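Local coordinates for heme-binding protein A / AI-2 binding protein A (Helicobacter pylori SS1, PDB 6OFQ) that binds short peptides in the periplasm as a type II binding protein and probably delivers them to an ABC transporter, at residues Y55-F68 with L176-S188. Numbering follows the deposited sequence.
Sequences YVATGNIYDTLVQF and LANLGMDFLSILS
D63 O receives I186 N in a nearly straight bond (2.9 Å), the direct hydrogen bond between 55-68 and 176-188, and S185 CA adds a CA-H...O contact to the same oxygen. Most other polar links run through water. One molecule ties L65 N to L179 O and L184 O; a second joins T64 OG1 to G180 O; a third bridges D63 N and I186 O. T64 OG1, placed between its backbone N and carbonyl carbon (chi1 38°), also reaches V66 O at 2.7 Å, while its CG2 sinks against M181 O (3.4 Å). D182 CB sits over the centre of the Y55 ring in a CH-pi contact, 3.5 Å from the centroid, and the carboxylate runs on over the CG/CD2 side, its plane 5° from the ring's; a water links OD2 to T58 OG1. S185 OG bonds D182 O at 2.6 Å on an in-plane lone pair and packs on Y62 CB. The Y62 ring sets its edge towards I186 O and meets L187 CD1 obliquely; its hydroxyl bonds M44 O. V66 CG2 fits against L176 O and L179 CB, and F68 CZ points at A177 O (3.5 Å). One direct backbone bond, several water bridges and side-chain packing thus fasten the chain between helix 52-61 and edge strand 66-68 to 176-187, giving buried L65 N, L179 O and L184 O partners.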
loop_
_atom_site.group_PDB
_atom_site.type_symbol
_atom_site.label_atom_id
_atom_site.label_comp_id
_atom_site.label_asym_id
_atom_site.label_seq_id
_atom_site.Cartn_x
_atom_site.Cartn_y
_atom_site.Cartn_z
ATOM N N TYR A 55 -7.193 0.985 3.022
ATOM C CA TYR A 55 -6.997 -0.251 3.772
ATOM C C TYR A 55 -7.075 -0.119 5.263
ATOM O O TYR A 55 -7.186 -1.170 5.914
ATOM C CB TYR A 55 -5.703 -0.963 3.312
ATOM C CG TYR A 55 -5.699 -1.384 1.861
ATOM C CD1 TYR A 55 -6.839 -1.633 1.115
ATOM C CD2 TYR A 55 -4.464 -1.625 1.204
ATOM C CE1 TYR A 55 -6.741 -2.041 -0.191
ATOM C CE2 TYR A 55 -4.371 -2.086 -0.070
ATOM C CZ TYR A 55 -5.518 -2.277 -0.798
ATOM O OH TYR A 55 -5.445 -2.797 -2.084
ATOM N N VAL A 56 -7.014 1.116 5.783
ATOM C CA VAL A 56 -7.274 1.259 7.207
ATOM C C VAL A 56 -8.592 0.599 7.604
ATOM O O VAL A 56 -8.618 -0.203 8.553
ATOM C CB VAL A 56 -7.272 2.751 7.611
ATOM C CG1 VAL A 56 -7.679 2.876 9.085
ATOM C CG2 VAL A 56 -5.928 3.418 7.349
ATOM N N ALA A 57 -9.662 0.895 6.894
ATOM C CA ALA A 57 -10.932 0.239 7.206
ATOM C C ALA A 57 -11.022 -1.220 6.740
ATOM O O ALA A 57 -11.335 -2.110 7.544
ATOM C CB ALA A 57 -12.122 1.018 6.663
ATOM N N THR A 58 -10.653 -1.449 5.482
ATOM C CA THR A 58 -10.929 -2.774 4.930
ATOM C C THR A 58 -10.087 -3.870 5.579
ATOM O O THR A 58 -10.528 -5.000 5.749
ATOM C CB THR A 58 -10.759 -2.794 3.405
ATOM O OG1 THR A 58 -9.379 -2.569 3.096
ATOM C CG2 THR A 58 -11.608 -1.815 2.692
ATOM N N GLY A 59 -8.865 -3.530 6.002
ATOM C CA GLY A 59 -8.005 -4.496 6.667
ATOM C C GLY A 59 -8.536 -5.010 7.986
ATOM O O GLY A 59 -8.128 -6.080 8.461
ATOM N N ASN A 60 -9.411 -4.249 8.634
ATOM C CA ASN A 60 -10.044 -4.675 9.857
ATOM C C ASN A 60 -11.358 -5.490 9.625
ATOM O O ASN A 60 -11.770 -6.199 10.542
ATOM C CB ASN A 60 -10.380 -3.410 10.651
ATOM C CG ASN A 60 -9.173 -2.846 11.361
ATOM O OD1 ASN A 60 -8.740 -3.417 12.348
ATOM N ND2 ASN A 60 -8.630 -1.733 10.867
ATOM N N ILE A 61 -11.945 -5.321 8.455
ATOM C CA ILE A 61 -13.261 -5.888 8.119
ATOM C C ILE A 61 -13.081 -7.256 7.482
ATOM O O ILE A 61 -13.895 -8.197 7.703
ATOM C CB ILE A 61 -13.998 -4.907 7.185
ATOM C CG1 ILE A 61 -14.406 -3.664 8.001
ATOM C CG2 ILE A 61 -15.169 -5.586 6.485
ATOM C CD1 ILE A 61 -14.873 -2.512 7.117
ATOM N N TYR A 62 -12.084 -7.394 6.604
ATOM C CA TYR A 62 -11.940 -8.601 5.790
ATOM C C TYR A 62 -10.739 -9.433 6.248
ATOM O O TYR A 62 -9.752 -8.885 6.723
ATOM C CB TYR A 62 -11.685 -8.314 4.315
ATOM C CG TYR A 62 -12.795 -7.550 3.617
ATOM C CD1 TYR A 62 -13.922 -8.196 3.156
ATOM C CD2 TYR A 62 -12.736 -6.184 3.450
ATOM C CE1 TYR A 62 -14.931 -7.541 2.468
ATOM C CE2 TYR A 62 -13.725 -5.532 2.742
ATOM C CZ TYR A 62 -14.811 -6.214 2.235
ATOM O OH TYR A 62 -15.753 -5.521 1.496
ATOM N N ASP A 63 -10.839 -10.751 6.060
ATOM C CA ASP A 63 -9.710 -11.653 6.084
ATOM C C ASP A 63 -9.337 -12.171 4.733
ATOM O O ASP A 63 -10.084 -12.104 3.752
ATOM C CB ASP A 63 -10.006 -12.846 6.969
ATOM C CG ASP A 63 -10.208 -12.425 8.408
ATOM O OD1 ASP A 63 -9.323 -11.732 8.978
ATOM O OD2 ASP A 63 -11.248 -12.767 9.016
ATOM N N THR A 64 -8.122 -12.722 4.741
ATOM C CA THR A 64 -7.494 -13.353 3.590
ATOM C C THR A 64 -7.262 -14.855 3.892
ATOM O O THR A 64 -7.487 -15.309 5.011
ATOM C CB THR A 64 -6.179 -12.629 3.215
ATOM O OG1 THR A 64 -5.502 -12.217 4.402
ATOM C CG2 THR A 64 -6.445 -11.369 2.353
ATOM N N LEU A 65 -6.742 -15.592 2.904
ATOM C CA LEU A 65 -6.455 -17.031 3.137
ATOM C C LEU A 65 -5.349 -17.272 4.174
ATOM O O LEU A 65 -5.424 -18.148 5.051
ATOM C CB LEU A 65 -6.108 -17.713 1.832
ATOM C CG LEU A 65 -7.271 -17.880 0.842
ATOM C CD1 LEU A 65 -6.682 -18.453 -0.439
ATOM C CD2 LEU A 65 -8.280 -18.907 1.376
ATOM N N VAL A 66 -4.308 -16.452 4.066
ATOM C CA VAL A 66 -3.215 -16.366 5.014
ATOM C C VAL A 66 -3.073 -14.941 5.484
ATOM O O VAL A 66 -3.599 -14.055 4.790
ATOM C CB VAL A 66 -1.877 -16.886 4.409
ATOM C CG1 VAL A 66 -2.097 -18.306 3.846
ATOM C CG2 VAL A 66 -1.325 -15.949 3.331
ATOM N N GLN A 67 -2.456 -14.663 6.614
ATOM C CA GLN A 67 -2.323 -13.310 7.078
ATOM C C GLN A 67 -0.948 -13.051 7.629
ATOM O O GLN A 67 -0.187 -14.022 7.842
ATOM C CB GLN A 67 -3.367 -12.933 8.117
ATOM C CG GLN A 67 -3.251 -13.718 9.409
ATOM C CD GLN A 67 -4.434 -13.524 10.336
ATOM O OE1 GLN A 67 -5.572 -13.337 9.928
ATOM N NE2 GLN A 67 -4.190 -13.682 11.623
ATOM N N PHE A 68 -0.628 -11.817 7.999
ATOM C CA PHE A 68 0.702 -11.492 8.572
ATOM C C PHE A 68 0.553 -11.342 10.066
ATOM O O PHE A 68 -0.291 -10.575 10.573
ATOM C CB PHE A 68 1.260 -10.251 7.876
ATOM C CG PHE A 68 1.497 -10.546 6.434
ATOM C CD1 PHE A 68 2.627 -11.272 6.054
ATOM C CD2 PHE A 68 0.630 -10.097 5.487
ATOM C CE1 PHE A 68 2.795 -11.604 4.715
ATOM C CE2 PHE A 68 0.799 -10.432 4.158
ATOM C CZ PHE A 68 1.839 -11.243 3.782
ATOM N N LEU A 176 2.487 -17.262 -2.024
ATOM C CA LEU A 176 1.895 -17.465 -0.725
ATOM C C LEU A 176 1.721 -16.138 -0.012
ATOM O O LEU A 176 0.626 -15.876 0.523
ATOM C CB LEU A 176 2.708 -18.433 0.118
ATOM C CG LEU A 176 2.089 -18.817 1.452
ATOM C CD1 LEU A 176 0.827 -19.615 1.330
ATOM C CD2 LEU A 176 3.139 -19.541 2.285
ATOM N N ALA A 177 2.738 -15.270 -0.019
ATOM C CA ALA A 177 2.633 -13.977 0.649
ATOM C C ALA A 177 1.606 -13.068 -0.040
ATOM O O ALA A 177 0.820 -12.361 0.616
ATOM C CB ALA A 177 3.987 -13.284 0.603
ATOM N N ASN A 178 1.476 -13.210 -1.351
ATOM C CA ASN A 178 0.498 -12.461 -2.125
ATOM C C ASN A 178 -0.924 -12.697 -1.587
ATOM O O ASN A 178 -1.828 -11.819 -1.566
ATOM C CB ASN A 178 0.480 -12.745 -3.612
ATOM C CG ASN A 178 1.704 -12.254 -4.319
ATOM O OD1 ASN A 178 2.459 -11.401 -3.840
ATOM N ND2 ASN A 178 1.850 -12.817 -5.504
ATOM N N LEU A 179 -1.181 -13.954 -1.227
ATOM C CA LEU A 179 -2.504 -14.366 -0.753
ATOM C C LEU A 179 -2.846 -13.714 0.552
ATOM O O LEU A 179 -4.003 -13.806 0.988
ATOM C CB LEU A 179 -2.610 -15.910 -0.597
ATOM C CG LEU A 179 -2.345 -16.635 -1.903
ATOM C CD1 LEU A 179 -2.460 -18.136 -1.566
ATOM C CD2 LEU A 179 -3.332 -16.228 -2.936
ATOM N N GLY A 180 -1.932 -13.039 1.256
ATOM C CA GLY A 180 -2.185 -12.220 2.438
ATOM C C GLY A 180 -2.484 -10.796 2.108
ATOM O O GLY A 180 -2.771 -10.047 3.048
ATOM N N MET A 181 -2.435 -10.390 0.852
ATOM C CA MET A 181 -2.620 -8.975 0.475
ATOM C C MET A 181 -4.110 -8.591 0.456
ATOM O O MET A 181 -4.947 -9.403 0.062
ATOM C CB MET A 181 -1.938 -8.670 -0.835
ATOM C CG MET A 181 -0.438 -8.790 -0.731
ATOM S SD MET A 181 0.463 -8.596 -2.264
ATOM C CE MET A 181 -0.088 -6.961 -2.774
ATOM N N ASP A 182 -4.353 -7.301 0.706
ATOM C CA ASP A 182 -5.703 -6.789 0.851
ATOM C C ASP A 182 -6.591 -7.051 -0.397
ATOM O O ASP A 182 -7.784 -7.309 -0.215
ATOM C CB ASP A 182 -5.608 -5.305 1.131
ATOM C CG ASP A 182 -4.886 -5.000 2.425
ATOM O OD1 ASP A 182 -3.644 -5.055 2.379
ATOM O OD2 ASP A 182 -5.535 -4.757 3.452
ATOM N N PHE A 183 -6.018 -6.992 -1.589
ATOM C CA PHE A 183 -6.839 -7.172 -2.787
ATOM C C PHE A 183 -7.425 -8.551 -2.915
ATOM O O PHE A 183 -8.346 -8.749 -3.710
ATOM C CB PHE A 183 -6.100 -6.691 -4.051
ATOM C CG PHE A 183 -5.104 -7.691 -4.609
ATOM C CD1 PHE A 183 -3.847 -7.932 -4.073
ATOM C CD2 PHE A 183 -5.445 -8.440 -5.732
ATOM C CE1 PHE A 183 -2.917 -8.775 -4.650
ATOM C CE2 PHE A 183 -4.522 -9.280 -6.321
ATOM C CZ PHE A 183 -3.280 -9.520 -5.763
ATOM N N LEU A 184 -6.844 -9.507 -2.182
ATOM C CA LEU A 184 -7.318 -10.880 -2.186
ATOM C C LEU A 184 -8.136 -11.202 -0.961
ATOM O O LEU A 184 -8.296 -12.380 -0.579
ATOM C CB LEU A 184 -6.148 -11.839 -2.391
ATOM C CG LEU A 184 -5.476 -11.656 -3.733
ATOM C CD1 LEU A 184 -4.240 -12.555 -3.808
ATOM C CD2 LEU A 184 -6.414 -11.862 -4.938
ATOM N N SER A 185 -8.709 -10.188 -0.333
ATOM C CA SER A 185 -9.704 -10.369 0.691
ATOM C C SER A 185 -10.929 -11.194 0.261
ATOM O O SER A 185 -11.307 -11.169 -0.918
ATOM C CB SER A 185 -10.186 -8.981 1.086
ATOM O OG SER A 185 -9.244 -8.214 1.795
ATOM N N ILE A 186 -11.463 -11.915 1.228
ATOM C CA ILE A 186 -12.620 -12.780 0.953
ATOM C C ILE A 186 -13.942 -12.041 1.223
ATOM O O ILE A 186 -14.225 -11.746 2.380
ATOM C CB ILE A 186 -12.534 -14.090 1.723
ATOM C CG1 ILE A 186 -11.199 -14.833 1.468
ATOM C CG2 ILE A 186 -13.693 -15.002 1.334
ATOM C CD1 ILE A 186 -10.781 -14.973 0.022
ATOM N N LEU A 187 -14.635 -11.769 0.116
ATOM C CA LEU A 187 -15.985 -11.180 0.228
ATOM C C LEU A 187 -17.002 -12.303 0.186
ATOM O O LEU A 187 -16.658 -13.456 -0.085
ATOM C CB LEU A 187 -16.213 -10.262 -0.959
ATOM C CG LEU A 187 -15.615 -8.858 -0.864
ATOM C CD1 LEU A 187 -14.095 -8.845 -0.733
ATOM C CD2 LEU A 187 -16.062 -8.010 -2.036
ATOM N N SER A 188 -18.246 -11.960 0.544
ATOM C CA SER A 188 -19.308 -12.969 0.576
ATOM C C SER A 188 -20.070 -13.059 -0.739
ATOM O O SER A 188 -20.750 -12.115 -1.175
ATOM C CB SER A 188 -20.313 -12.611 1.664
ATOM O OG SER A 188 -21.538 -13.353 1.528
HETATM O O HOH W 1 -3.636 -5.427 -1.847
HETATM O O HOH W 2 -8.207 -4.971 3.244
HETATM O O HOH W 3 -7.922 -7.828 4.128
HETATM O O HOH W 4 -13.436 -11.630 4.987
HETATM O O HOH W 5 -5.269 -9.284 4.338
HETATM O O HOH W 6 -6.597 -14.571 0.228
#